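Local structure of dimethyl-sulfide monooxygenase (6AK1) at residues Y158-Y169 with R232-N240; D192-N200 with Y456-D464. The protein oxidises dimethyl sulfide to methanethiol and formaldehyde with NADH and molecular oxygen, using FMN as cofactor, the first step of dimethyl sulfide degradation. All blocks are in the same frame, centred on the assembly; numbering follows the deposited sequence.

Interaction 1 (Y158-Y169 with R232-N240)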
ATOM      1  N   TYR A 158     -11.728 -11.922  10.351  1.00 31.21           N
ATOM      2  CA  TYR A 158     -12.090 -10.507  10.321  1.00 32.22           C
ATOM      3  C   TYR A 158     -12.552  -9.989  11.673  1.00 31.56           C
ATOM      4  O   TYR A 158     -12.398  -8.798  11.955  1.00 31.92           O
ATOM      5  CB  TYR A 158     -13.146 -10.262   9.245  1.00 34.67           C
ATOM      6  CG  TYR A 158     -12.505 -10.210   7.879  1.00 37.20           C
ATOM      7  CD1 TYR A 158     -11.711  -9.130   7.518  1.00 33.27           C
ATOM      8  CD2 TYR A 158     -12.649 -11.264   6.971  1.00 38.57           C
ATOM      9  CE1 TYR A 158     -11.096  -9.082   6.283  1.00 40.96           C
ATOM     10  CE2 TYR A 158     -12.037 -11.223   5.733  1.00 40.61           C
ATOM     11  CZ  TYR A 158     -11.259 -10.127   5.395  1.00 42.57           C
ATOM     12  OH  TYR A 158     -10.639 -10.055   4.169  1.00 50.49           O
ATOM     13  N   GLU A 159     -13.106 -10.856  12.520  1.00 33.33           N
ATOM     14  CA  GLU A 159     -13.301 -10.492  13.920  1.00 32.74           C
ATOM     15  C   GLU A 159     -11.953 -10.275  14.605  1.00 29.47           C
ATOM     16  O   GLU A 159     -11.781  -9.341  15.398  1.00 27.28           O
ATOM     17  CB  GLU A 159     -14.106 -11.590  14.629  1.00 37.70           C
ATOM     18  CG  GLU A 159     -15.642 -11.462  14.549  1.00 38.54           C
ATOM     19  CD  GLU A 159     -16.170 -11.140  13.156  1.00 48.64           C
ATOM     20  OE1 GLU A 159     -16.798 -10.058  13.001  1.00 46.84           O
ATOM     21  OE2 GLU A 159     -15.964 -11.959  12.222  1.00 47.06           O
ATOM     22  N   MET A 160     -10.989 -11.137  14.308  1.00 28.83           N
ATOM     23  CA  MET A 160      -9.631 -10.952  14.794  1.00 33.52           C
ATOM     24  C   MET A 160      -9.058  -9.632  14.307  1.00 28.97           C
ATOM     25  O   MET A 160      -8.495  -8.858  15.089  1.00 27.79           O
ATOM     26  CB  MET A 160      -8.765 -12.115  14.323  1.00 37.18           C
ATOM     27  CG  MET A 160      -7.900 -12.723  15.388  1.00 38.87           C
ATOM     28  SD  MET A 160      -7.103 -14.216  14.774  1.00 62.09           S
ATOM     29  CE  MET A 160      -8.532 -15.217  14.315  1.00 45.23           C
ATOM     30  N   ALA A 161      -9.207  -9.357  13.011  1.00 29.09           N
ATOM     31  CA  ALA A 161      -8.637  -8.148  12.432  1.00 28.26           C
ATOM     32  C   ALA A 161      -9.283  -6.894  13.016  1.00 26.09           C
ATOM     33  O   ALA A 161      -8.606  -5.879  13.220  1.00 22.69           O
ATOM     34  CB  ALA A 161      -8.782  -8.185  10.909  1.00 25.53           C
ATOM     35  N   ASP A 162     -10.593  -6.944  13.292  1.00 27.39           N
ATOM     36  CA  ASP A 162     -11.266  -5.801  13.913  1.00 28.00           C
ATOM     37  C   ASP A 162     -10.656  -5.482  15.271  1.00 26.24           C
ATOM     38  O   ASP A 162     -10.405  -4.318  15.598  1.00 26.88           O
ATOM     39  CB  ASP A 162     -12.765  -6.076  14.089  1.00 28.10           C
ATOM     40  CG  ASP A 162     -13.574  -5.849  12.822  1.00 32.54           C
ATOM     41  OD1 ASP A 162     -13.218  -4.976  11.997  1.00 30.25           O
ATOM     42  OD2 ASP A 162     -14.604  -6.544  12.666  1.00 37.17           O
ATOM     43  N   GLU A 163     -10.450  -6.510  16.093  1.00 25.20           N
ATOM     44  CA  GLU A 163      -9.949  -6.262  17.435  1.00 26.09           C
ATOM     45  C   GLU A 163      -8.492  -5.837  17.400  1.00 23.71           C
ATOM     46  O   GLU A 163      -8.062  -5.033  18.229  1.00 24.42           O
ATOM     47  CB  GLU A 163     -10.125  -7.501  18.305  1.00 23.31           C
ATOM     48  CG  GLU A 163      -9.965  -7.212  19.803  1.00 30.71           C
ATOM     49  CD  GLU A 163      -9.911  -8.478  20.638  1.00 27.54           C
ATOM     50  OE1 GLU A 163     -10.645  -9.433  20.316  1.00 32.98           O
ATOM     51  OE2 GLU A 163      -9.125  -8.527  21.596  1.00 27.19           O
ATOM     52  N   TYR A 164      -7.732  -6.363  16.440  1.00 22.94           N
ATOM     53  CA  TYR A 164      -6.365  -5.913  16.218  1.00 25.65           C
ATOM     54  C   TYR A 164      -6.301  -4.402  16.027  1.00 19.79           C
ATOM     55  O   TYR A 164      -5.509  -3.723  16.688  1.00 20.71           O
ATOM     56  CB  TYR A 164      -5.777  -6.644  15.007  1.00 22.03           C
ATOM     57  CG  TYR A 164      -4.269  -6.516  14.873  1.00 22.77           C
ATOM     58  CD1 TYR A 164      -3.682  -5.324  14.414  1.00 18.63           C
ATOM     59  CD2 TYR A 164      -3.431  -7.589  15.189  1.00 22.15           C
ATOM     60  CE1 TYR A 164      -2.310  -5.203  14.292  1.00 20.95           C
ATOM     61  CE2 TYR A 164      -2.052  -7.477  15.058  1.00 26.43           C
ATOM     62  CZ  TYR A 164      -1.499  -6.280  14.613  1.00 24.74           C
ATOM     63  OH  TYR A 164      -0.135  -6.161  14.475  1.00 22.76           O
ATOM     64  N   MET A 165      -7.131  -3.860  15.116  1.00 22.00           N
ATOM     65  CA  MET A 165      -7.140  -2.418  14.849  1.00 21.26           C
ATOM     66  C   MET A 165      -7.635  -1.630  16.057  1.00 22.99           C
ATOM     67  O   MET A 165      -7.118  -0.546  16.353  1.00 26.01           O
ATOM     68  CB  MET A 165      -8.025  -2.101  13.641  1.00 21.13           C
ATOM     69  CG  MET A 165      -7.698  -2.879  12.379  1.00 28.43           C
ATOM     70  SD  MET A 165      -6.045  -2.539  11.719  1.00 22.61           S
ATOM     71  CE  MET A 165      -6.164  -0.785  11.333  1.00 20.38           C
ATOM     72  N   GLU A 166      -8.661  -2.141  16.740  1.00 21.72           N
ATOM     73  CA  GLU A 166      -9.112  -1.533  17.994  1.00 27.55           C
ATOM     74  C   GLU A 166      -7.940  -1.307  18.954  1.00 24.39           C
ATOM     75  O   GLU A 166      -7.757  -0.203  19.482  1.00 22.78           O
ATOM     76  CB  GLU A 166     -10.193  -2.421  18.628  1.00 27.25           C
ATOM     77  CG  GLU A 166     -10.588  -2.055  20.060  1.00 32.65           C
ATOM     78  CD  GLU A 166     -11.647  -3.000  20.651  1.00 37.03           C
ATOM     79  OE1 GLU A 166     -12.043  -3.979  19.975  1.00 33.63           O
ATOM     80  OE2 GLU A 166     -12.085  -2.760  21.797  1.00 41.35           O
ATOM     81  N   VAL A 167      -7.113  -2.340  19.161  1.00 23.92           N
ATOM     82  CA  VAL A 167      -5.931  -2.205  20.018  1.00 21.55           C
ATOM     83  C   VAL A 167      -5.018  -1.091  19.509  1.00 23.81           C
ATOM     84  O   VAL A 167      -4.590  -0.221  20.277  1.00 22.14           O
ATOM     85  CB  VAL A 167      -5.172  -3.544  20.101  1.00 21.68           C
ATOM     86  CG1 VAL A 167      -3.817  -3.347  20.769  1.00 19.11           C
ATOM     87  CG2 VAL A 167      -6.009  -4.611  20.834  1.00 25.06           C
ATOM     88  N   MET A 168      -4.694  -1.117  18.202  1.00 21.60           N
ATOM     89  CA  MET A 168      -3.820  -0.101  17.611  1.00 21.44           C
ATOM     90  C   MET A 168      -4.384   1.296  17.824  1.00 19.59           C
ATOM     91  O   MET A 168      -3.660   2.211  18.235  1.00 21.77           O
ATOM     92  CB  MET A 168      -3.636  -0.346  16.101  1.00 19.71           C
ATOM     93  CG  MET A 168      -3.219  -1.741  15.700  1.00 20.13           C
ATOM     94  SD  MET A 168      -1.561  -2.123  16.265  1.00 23.25           S
ATOM     95  CE  MET A 168      -0.552  -1.350  15.003  1.00 20.56           C
ATOM     96  N   TYR A 169      -5.677   1.484  17.516  1.00 21.18           N
ATOM     97  CA  TYR A 169      -6.307   2.798  17.678  1.00 21.69           C
ATOM     98  C   TYR A 169      -6.315   3.254  19.145  1.00 23.98           C
ATOM     99  O   TYR A 169      -6.156   4.449  19.436  1.00 22.78           O
ATOM    100  CB  TYR A 169      -7.734   2.764  17.127  1.00 21.98           C
ATOM    101  CG  TYR A 169      -7.867   2.495  15.625  1.00 23.97           C
ATOM    102  CD1 TYR A 169      -6.848   2.816  14.728  1.00 24.32           C
ATOM    103  CD2 TYR A 169      -9.026   1.939  15.112  1.00 22.50           C
ATOM    104  CE1 TYR A 169      -6.984   2.568  13.356  1.00 21.13           C
ATOM    105  CE2 TYR A 169      -9.175   1.693  13.748  1.00 23.66           C
ATOM    106  CZ  TYR A 169      -8.155   2.011  12.877  1.00 25.51           C
ATOM    107  OH  TYR A 169      -8.321   1.751  11.530  1.00 23.15           O
ATOM    108  N   ARG A 232     -17.025 -10.200   3.250  1.00 35.02           N
ATOM    109  CA  ARG A 232     -16.785  -9.726   4.592  1.00 37.61           C
ATOM    110  C   ARG A 232     -15.610  -8.754   4.672  1.00 36.09           C
ATOM    111  O   ARG A 232     -15.660  -7.787   5.374  1.00 33.81           O
ATOM    112  CB  ARG A 232     -16.661 -10.890   5.573  1.00 32.16           C
ATOM    113  CG  ARG A 232     -16.243 -10.515   6.980  1.00 36.98           C
ATOM    114  CD  ARG A 232     -17.294  -9.723   7.725  1.00 34.02           C
ATOM    115  NE  ARG A 232     -16.922  -9.495   9.097  1.00 36.68           N
ATOM    116  CZ  ARG A 232     -16.333  -8.402   9.532  1.00 36.77           C
ATOM    117  NH1 ARG A 232     -16.063  -7.452   8.698  1.00 34.28           N
ATOM    118  NH2 ARG A 232     -16.018  -8.269  10.791  1.00 32.98           N
ATOM    119  N   GLY A 233     -14.566  -9.033   3.926  1.00 36.46           N
ATOM    120  CA  GLY A 233     -13.433  -8.119   3.910  1.00 34.09           C
ATOM    121  C   GLY A 233     -13.747  -6.743   3.348  1.00 37.61           C
ATOM    122  O   GLY A 233     -12.982  -5.802   3.581  1.00 33.72           O
ATOM    123  N   SER A 234     -14.848  -6.602   2.596  1.00 38.23           N
ATOM    124  CA  SER A 234     -15.222  -5.286   2.086  1.00 37.65           C
ATOM    125  C   SER A 234     -15.711  -4.375   3.203  1.00 31.12           C
ATOM    126  O   SER A 234     -15.571  -3.150   3.106  1.00 31.87           O
ATOM    127  CB  SER A 234     -16.294  -5.423   1.002  1.00 39.51           C
ATOM    128  OG  SER A 234     -17.546  -5.786   1.570  1.00 40.99           O
ATOM    129  N   LYS A 235     -16.286  -4.947   4.264  1.00 31.42           N
ATOM    130  CA  LYS A 235     -16.704  -4.124   5.396  1.00 31.96           C
ATOM    131  C   LYS A 235     -15.495  -3.671   6.206  1.00 28.88           C
ATOM    132  O   LYS A 235     -15.418  -2.509   6.617  1.00 26.70           O
ATOM    133  CB  LYS A 235     -17.694  -4.892   6.279  1.00 32.58           C
ATOM    134  CG  LYS A 235     -19.118  -5.006   5.707  1.00 38.01           C
ATOM    135  CD  LYS A 235     -20.171  -4.670   6.781  1.00 46.88           C
ATOM    136  CE  LYS A 235     -21.584  -4.522   6.187  1.00 51.13           C
ATOM    137  NZ  LYS A 235     -22.372  -3.394   6.806  1.00 49.27           N
ATOM    138  N   PHE A 236     -14.543  -4.579   6.430  1.00 29.19           N
ATOM    139  CA  PHE A 236     -13.302  -4.230   7.112  1.00 29.39           C
ATOM    140  C   PHE A 236     -12.582  -3.085   6.405  1.00 29.69           C
ATOM    141  O   PHE A 236     -12.147  -2.121   7.044  1.00 28.17           O
ATOM    142  CB  PHE A 236     -12.407  -5.466   7.199  1.00 29.55           C
ATOM    143  CG  PHE A 236     -11.129  -5.238   7.948  1.00 31.25           C
ATOM    144  CD1 PHE A 236     -11.148  -4.949   9.310  1.00 25.34           C
ATOM    145  CD2 PHE A 236      -9.902  -5.327   7.298  1.00 27.96           C
ATOM    146  CE1 PHE A 236      -9.965  -4.741  10.006  1.00 26.85           C
ATOM    147  CE2 PHE A 236      -8.709  -5.123   7.999  1.00 26.37           C
ATOM    148  CZ  PHE A 236      -8.751  -4.824   9.351  1.00 25.90           C
ATOM    149  N   ALA A 237     -12.460  -3.170   5.075  1.00 27.23           N
ATOM    150  CA  ALA A 237     -11.762  -2.133   4.318  1.00 27.11           C
ATOM    151  C   ALA A 237     -12.506  -0.806   4.371  1.00 28.22           C
ATOM    152  O   ALA A 237     -11.901   0.245   4.617  1.00 28.36           O
ATOM    153  CB  ALA A 237     -11.572  -2.577   2.864  1.00 28.27           C
ATOM    154  N   ALA A 238     -13.822  -0.829   4.126  1.00 28.66           N
ATOM    155  CA  ALA A 238     -14.594   0.411   4.092  1.00 28.73           C
ATOM    156  C   ALA A 238     -14.657   1.098   5.456  1.00 28.14           C
ATOM    157  O   ALA A 238     -14.759   2.333   5.529  1.00 24.74           O
ATOM    158  CB  ALA A 238     -16.009   0.130   3.576  1.00 29.00           C
ATOM    159  N   SER A 239     -14.624   0.330   6.546  1.00 27.10           N
ATOM    160  CA  SER A 239     -14.628   0.963   7.863  1.00 29.92           C
ATOM    161  C   SER A 239     -13.315   1.695   8.148  1.00 26.02           C
ATOM    162  O   SER A 239     -13.327   2.792   8.711  1.00 31.07           O
ATOM    163  CB  SER A 239     -14.903  -0.078   8.949  1.00 32.63           C
ATOM    164  OG  SER A 239     -16.067  -0.812   8.647  1.00 38.21           O
ATOM    165  N   ASN A 240     -12.174   1.128   7.760  1.00 26.41           N
ATOM    166  CA  ASN A 240     -10.894   1.645   8.250  1.00 27.80           C
ATOM    167  C   ASN A 240     -10.090   2.441   7.230  1.00 24.40           C
ATOM    168  O   ASN A 240      -9.361   3.350   7.629  1.00 27.02           O
ATOM    169  CB  ASN A 240     -10.022   0.490   8.752  1.00 29.70           C
ATOM    170  CG  ASN A 240     -10.603  -0.183   9.963  1.00 24.85           C
ATOM    171  OD1 ASN A 240     -10.524   0.342  11.075  1.00 25.69           O
ATOM    172  ND2 ASN A 240     -11.208  -1.342   9.758  1.00 24.44           N
TER
HETATM  173  O   HOH W   1     -12.542  -2.623  12.475  1.00 29.59           O
HETATM  174  O   HOH W   2     -15.112  -4.905   9.717  1.00 30.93           O

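Interaction 2 (D192-N200 with Y456-D464)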
ATOM      1  N   ASP A 192       3.305  14.077  32.228  1.00 22.32           N
ATOM      2  CA  ASP A 192       2.424  14.022  33.389  1.00 28.46           C
ATOM      3  C   ASP A 192       1.695  12.681  33.374  1.00 25.93           C
ATOM      4  O   ASP A 192       0.777  12.473  32.573  1.00 20.24           O
ATOM      5  CB  ASP A 192       1.451  15.201  33.383  1.00 31.20           C
ATOM      6  CG  ASP A 192       0.446  15.161  34.554  1.00 29.77           C
ATOM      7  OD1 ASP A 192       0.532  14.266  35.442  1.00 30.62           O
ATOM      8  OD2 ASP A 192      -0.448  16.029  34.561  1.00 33.02           O
ATOM      9  N   GLY A 193       2.084  11.790  34.291  1.00 23.28           N
ATOM     10  CA  GLY A 193       1.572  10.431  34.352  1.00 25.25           C
ATOM     11  C   GLY A 193       0.090  10.308  34.674  1.00 26.55           C
ATOM     12  O   GLY A 193      -0.453   9.203  34.561  1.00 25.30           O
ATOM     13  N   SER A 194      -0.576  11.396  35.077  1.00 26.44           N
ATOM     14  CA  SER A 194      -2.023  11.341  35.254  1.00 26.86           C
ATOM     15  C   SER A 194      -2.774  11.545  33.949  1.00 29.99           C
ATOM     16  O   SER A 194      -4.002  11.413  33.933  1.00 29.99           O
ATOM     17  CB  SER A 194      -2.498  12.376  36.284  1.00 26.42           C
ATOM     18  OG  SER A 194      -2.439  13.695  35.773  1.00 31.88           O
ATOM     19  N   LYS A 195      -2.072  11.855  32.861  1.00 31.48           N
ATOM     20  CA  LYS A 195      -2.675  11.965  31.539  1.00 29.75           C
ATOM     21  C   LYS A 195      -2.253  10.828  30.623  1.00 26.31           C
ATOM     22  O   LYS A 195      -2.477  10.900  29.412  1.00 25.21           O
ATOM     23  CB  LYS A 195      -2.322  13.312  30.908  1.00 31.03           C
ATOM     24  CG  LYS A 195      -3.299  14.432  31.227  1.00 34.56           C
ATOM     25  CD  LYS A 195      -3.192  14.883  32.648  1.00 36.02           C
ATOM     26  CE  LYS A 195      -4.066  16.112  32.879  1.00 46.20           C
ATOM     27  NZ  LYS A 195      -3.722  17.178  31.901  1.00 47.60           N
ATOM     28  N   VAL A 196      -1.613   9.799  31.170  1.00 26.77           N
ATOM     29  CA  VAL A 196      -1.265   8.584  30.444  1.00 22.72           C
ATOM     30  C   VAL A 196      -2.135   7.460  30.990  1.00 25.49           C
ATOM     31  O   VAL A 196      -2.282   7.320  32.208  1.00 26.45           O
ATOM     32  CB  VAL A 196       0.232   8.262  30.588  1.00 20.34           C
ATOM     33  CG1 VAL A 196       0.581   6.926  29.912  1.00 19.21           C
ATOM     34  CG2 VAL A 196       1.055   9.399  29.996  1.00 19.05           C
ATOM     35  N   HIS A 197      -2.709   6.658  30.098  1.00 22.29           N
ATOM     36  CA  HIS A 197      -3.766   5.748  30.496  1.00 24.71           C
ATOM     37  C   HIS A 197      -3.465   4.321  29.997  1.00 26.21           C
ATOM     38  O   HIS A 197      -3.254   4.129  28.795  1.00 26.35           O
ATOM     39  CB  HIS A 197      -5.121   6.223  29.941  1.00 22.36           C
ATOM     40  CG  HIS A 197      -5.477   7.614  30.372  1.00 27.97           C
ATOM     41  ND1 HIS A 197      -6.132   7.881  31.558  1.00 27.12           N
ATOM     42  CD2 HIS A 197      -5.247   8.815  29.789  1.00 27.90           C
ATOM     43  CE1 HIS A 197      -6.298   9.189  31.682  1.00 29.24           C
ATOM     44  NE2 HIS A 197      -5.774   9.778  30.622  1.00 31.91           N
ATOM     45  N   PRO A 198      -3.444   3.341  30.889  1.00 25.68           N
ATOM     46  CA  PRO A 198      -3.523   1.952  30.412  1.00 24.31           C
ATOM     47  C   PRO A 198      -4.802   1.773  29.608  1.00 26.37           C
ATOM     48  O   PRO A 198      -5.865   2.288  29.973  1.00 25.22           O
ATOM     49  CB  PRO A 198      -3.523   1.120  31.708  1.00 28.43           C
ATOM     50  CG  PRO A 198      -3.808   2.084  32.826  1.00 32.21           C
ATOM     51  CD  PRO A 198      -3.391   3.452  32.359  1.00 26.82           C
ATOM     52  N   ILE A 199      -4.696   1.084  28.470  1.00 23.81           N
ATOM     53  CA  ILE A 199      -5.880   0.980  27.625  1.00 24.69           C
ATOM     54  C   ILE A 199      -6.837  -0.089  28.138  1.00 26.22           C
ATOM     55  O   ILE A 199      -8.019  -0.087  27.763  1.00 26.84           O
ATOM     56  CB  ILE A 199      -5.502   0.742  26.148  1.00 24.36           C
ATOM     57  CG1 ILE A 199      -4.748  -0.580  25.968  1.00 23.13           C
ATOM     58  CG2 ILE A 199      -4.685   1.937  25.600  1.00 20.26           C
ATOM     59  CD1 ILE A 199      -4.684  -1.059  24.526  1.00 24.06           C
ATOM     60  N   ASN A 200      -6.364  -0.987  29.001  1.00 24.41           N
ATOM     61  CA  ASN A 200      -7.208  -2.009  29.633  1.00 28.78           C
ATOM     62  C   ASN A 200      -8.020  -2.766  28.590  1.00 29.67           C
ATOM     63  O   ASN A 200      -9.236  -2.945  28.708  1.00 27.47           O
ATOM     64  CB  ASN A 200      -8.117  -1.393  30.708  1.00 26.29           C
ATOM     65  CG  ASN A 200      -7.360  -1.076  31.990  1.00 27.02           C
ATOM     66  OD1 ASN A 200      -6.449  -1.805  32.383  1.00 31.32           O
ATOM     67  ND2 ASN A 200      -7.723   0.016  32.635  1.00 24.67           N
ATOM     68  N   TYR A 456     -10.181   8.147  27.166  1.00 32.51           N
ATOM     69  CA  TYR A 456      -9.678   7.737  28.471  1.00 32.93           C
ATOM     70  C   TYR A 456      -9.545   8.916  29.421  1.00 33.23           C
ATOM     71  O   TYR A 456      -9.017   8.750  30.532  1.00 30.71           O
ATOM     72  CB  TYR A 456      -8.341   6.994  28.340  1.00 27.62           C
ATOM     73  CG  TYR A 456      -8.482   5.632  27.681  1.00 29.69           C
ATOM     74  CD1 TYR A 456      -8.538   5.509  26.296  1.00 31.57           C
ATOM     75  CD2 TYR A 456      -8.586   4.478  28.439  1.00 27.02           C
ATOM     76  CE1 TYR A 456      -8.677   4.274  25.688  1.00 28.95           C
ATOM     77  CE2 TYR A 456      -8.725   3.246  27.847  1.00 27.01           C
ATOM     78  CZ  TYR A 456      -8.763   3.147  26.470  1.00 30.30           C
ATOM     79  OH  TYR A 456      -8.898   1.912  25.871  1.00 32.47           O
ATOM     80  N   VAL A 457     -10.015  10.096  29.005  1.00 32.26           N
ATOM     81  CA  VAL A 457     -10.023  11.267  29.881  1.00 35.73           C
ATOM     82  C   VAL A 457     -10.868  10.954  31.105  1.00 35.76           C
ATOM     83  O   VAL A 457     -12.030  10.549  30.991  1.00 39.16           O
ATOM     84  CB  VAL A 457     -10.549  12.498  29.129  1.00 37.56           C
ATOM     85  CG1 VAL A 457     -10.698  13.680  30.074  1.00 35.04           C
ATOM     86  CG2 VAL A 457      -9.629  12.844  27.971  1.00 35.66           C
ATOM     87  N   GLY A 458     -10.283  11.110  32.285  1.00 38.25           N
ATOM     88  CA  GLY A 458     -11.016  10.796  33.492  1.00 33.61           C
ATOM     89  C   GLY A 458     -11.138   9.324  33.796  1.00 33.83           C
ATOM     90  O   GLY A 458     -11.830   8.958  34.747  1.00 34.01           O
ATOM     91  N   LYS A 459     -10.512   8.462  33.010  1.00 30.83           N
ATOM     92  CA  LYS A 459     -10.440   7.057  33.353  1.00 30.96           C
ATOM     93  C   LYS A 459      -9.111   6.798  34.050  1.00 30.68           C
ATOM     94  O   LYS A 459      -8.292   7.704  34.228  1.00 29.86           O
ATOM     95  CB  LYS A 459     -10.619   6.186  32.107  1.00 32.12           C
ATOM     96  CG  LYS A 459     -11.984   6.336  31.447  1.00 36.56           C
ATOM     97  CD  LYS A 459     -12.388   5.064  30.713  1.00 43.96           C
ATOM     98  CE  LYS A 459     -13.485   5.326  29.686  1.00 46.51           C
ATOM     99  NZ  LYS A 459     -14.710   5.910  30.293  1.00 48.93           N
ATOM    100  N   GLU A 460      -8.899   5.544  34.443  1.00 30.60           N
ATOM    101  CA  GLU A 460      -7.698   5.165  35.183  1.00 31.09           C
ATOM    102  C   GLU A 460      -6.435   5.643  34.473  1.00 30.16           C
ATOM    103  O   GLU A 460      -6.284   5.466  33.257  1.00 26.89           O
ATOM    104  CB  GLU A 460      -7.652   3.646  35.361  1.00 30.74           C
ATOM    105  CG  GLU A 460      -6.362   3.133  35.992  1.00 34.22           C
ATOM    106  CD  GLU A 460      -6.180   1.631  35.810  1.00 37.87           C
ATOM    107  OE1 GLU A 460      -7.154   0.938  35.432  1.00 41.68           O
ATOM    108  OE2 GLU A 460      -5.051   1.141  36.035  1.00 34.47           O
ATOM    109  N   SER A 461      -5.535   6.258  35.238  1.00 27.78           N
ATOM    110  CA  SER A 461      -4.256   6.745  34.743  1.00 26.47           C
ATOM    111  C   SER A 461      -3.114   6.020  35.446  1.00 28.31           C
ATOM    112  O   SER A 461      -3.311   5.308  36.438  1.00 31.25           O
ATOM    113  CB  SER A 461      -4.119   8.260  34.948  1.00 28.79           C
ATOM    114  OG  SER A 461      -3.818   8.569  36.294  1.00 30.88           O
ATOM    115  N   VAL A 462      -1.896   6.210  34.927  1.00 24.40           N
ATOM    116  CA  VAL A 462      -0.720   5.612  35.566  1.00 24.41           C
ATOM    117  C   VAL A 462      -0.530   6.166  36.979  1.00 27.23           C
ATOM    118  O   VAL A 462      -0.167   5.431  37.908  1.00 30.35           O
ATOM    119  CB  VAL A 462       0.535   5.828  34.695  1.00 25.60           C
ATOM    120  CG1 VAL A 462       1.773   5.291  35.378  1.00 25.71           C
ATOM    121  CG2 VAL A 462       0.365   5.166  33.335  1.00 21.51           C
ATOM    122  N   ALA A 463      -0.787   7.462  37.170  1.00 25.29           N
ATOM    123  CA  ALA A 463      -0.599   8.079  38.484  1.00 32.24           C
ATOM    124  C   ALA A 463      -1.534   7.487  39.542  1.00 29.15           C
ATOM    125  O   ALA A 463      -1.176   7.438  40.721  1.00 28.81           O
ATOM    126  CB  ALA A 463      -0.802   9.594  38.381  1.00 27.52           C
ATOM    127  N   ASP A 464      -2.718   7.014  39.137  1.00 32.80           N
ATOM    128  CA  ASP A 464      -3.689   6.437  40.066  1.00 30.99           C
ATOM    129  C   ASP A 464      -3.133   5.280  40.889  1.00 33.81           C
ATOM    130  O   ASP A 464      -3.675   5.000  41.963  1.00 34.13           O
ATOM    131  CB  ASP A 464      -4.927   5.946  39.310  1.00 29.72           C
ATOM    132  CG  ASP A 464      -5.802   7.082  38.834  1.00 36.42           C
ATOM    133  OD1 ASP A 464      -5.720   8.166  39.441  1.00 43.66           O
ATOM    134  OD2 ASP A 464      -6.564   6.902  37.859  1.00 38.03           O
TER
HETATM  135  O   HOH W   3      -7.589   3.694  31.827  1.00 24.75           O
HETATM  136  O   HOH W   4      -4.718  -1.587  34.686  1.00 42.48           O

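Interaction 1 (Y158-Y169 with R232-N240)
Phe236 is the knob of this contact: its ring enters a hole on the neighbouring helix framed by Tyr158, Ala161, Asp162 and Met165. The methyl CB of Ala161 lies over one ring face, a CH-pi contact 4.0 Å from the centroid, while Met165 CG meets Phe236 CZ at the ring edge. With chi1 at -177°, Phe236 CG stands anti to its own N, and the ring reaches across to the other helix. The Tyr158 ring leans against Phe236 with the planes at 56°, neither stacked nor edge-to-face, and rests over Gly233, whose CA is 3.3 Å from Tyr158 CZ; a CB here would probably run into Tyr158 OH. Outward, the Arg232 guanidinium lies with one face over Tyr158 CB and spends NH2 on two carboxylates, bonding Glu159 OE1 and Asp162 OD2 at 2.9 Å each, both nearly in its plane. Water 2 joins Arg232 NH1 to Asp162 OD1. At the other end Tyr169 OH donates to Asn240 OD1 (2.7 Å), while Asn240 ND2 turns back to Phe236 O, which fixes the amide's rotation. Tyr158 probably also binds FMN. Segments 158-169 and 232-240 run nearly parallel, axes 10.6 Å apart, in the helical layer outside the TIM-barrel strands: Met165 reaches strand 130-135, and Phe236 and Asn240 touch Gln226 of strand 223-227.

Interaction 2 (D192-N200 with Y456-D464)
His197 and Tyr456 run antiparallel past one another, and Tyr456 CB lies over the imidazole face, 3.9 Å from its centroid. In the plane of that ring, ND1 donates to Glu460 O (3.0 Å), reaching this oxygen from well above its carbonyl plane, while NE2 bonds Glu177 outside the two segments. Both ring nitrogens are thus held, and the ring's rotation is fixed. An alanine in place of His197 would probably leave Glu460 O without this donor and open a gap beneath Tyr456 CB. The Tyr456 phenol reaches the backbone of Ile199, where OH donates in the carbonyl plane to a lone pair of Ile199 O at 2.9 Å. Glu460, extended with CG anti to its N (chi1 174°), passes across Pro198, OE2 lying 3.6 Å from Pro198 CG; its OE1 takes a bond from Asn200 ND2 from above the carboxylate plane. At the far end Val196 and Val462 flank each other with their side chains turned alike, Val196 CG1 3.9 Å from Val462 CG2. Backbone bonds Val462 N to Val196 O and Ala463 N to Gly193 O close this side. Asp192 begins an Asx turn, its OD1 accepting from Ser194 N, and Tyr456 to Lys459 form a type II beta turn: two irregular loops laced by backbone and side-chain bonds, away from the probable flavin site.

How the interactions relate
The centres of interactions 1 and 2 lie about 26 Å apart, on the same side of the chain's centre, and their nearest atoms come within about 4 Å without touching. Along the chain the segments alternate: 158-169, 192-200, 232-240, 456-464. Helix 157-174 connects the two regions, since its early and middle turns pack against helix 232-240 in interaction 1, while Lys170 and Leu171 near its end meet Ile199, and Lys170 also meets Tyr456, of interaction 2. Interaction 1 thus belongs to the barrel's outer layer, near the probable flavin site, whereas interaction 2, its centre about 34 Å from the chain's centre, ties a segment near the C-terminus to an excursion between barrel strands 130-135 and 223-227.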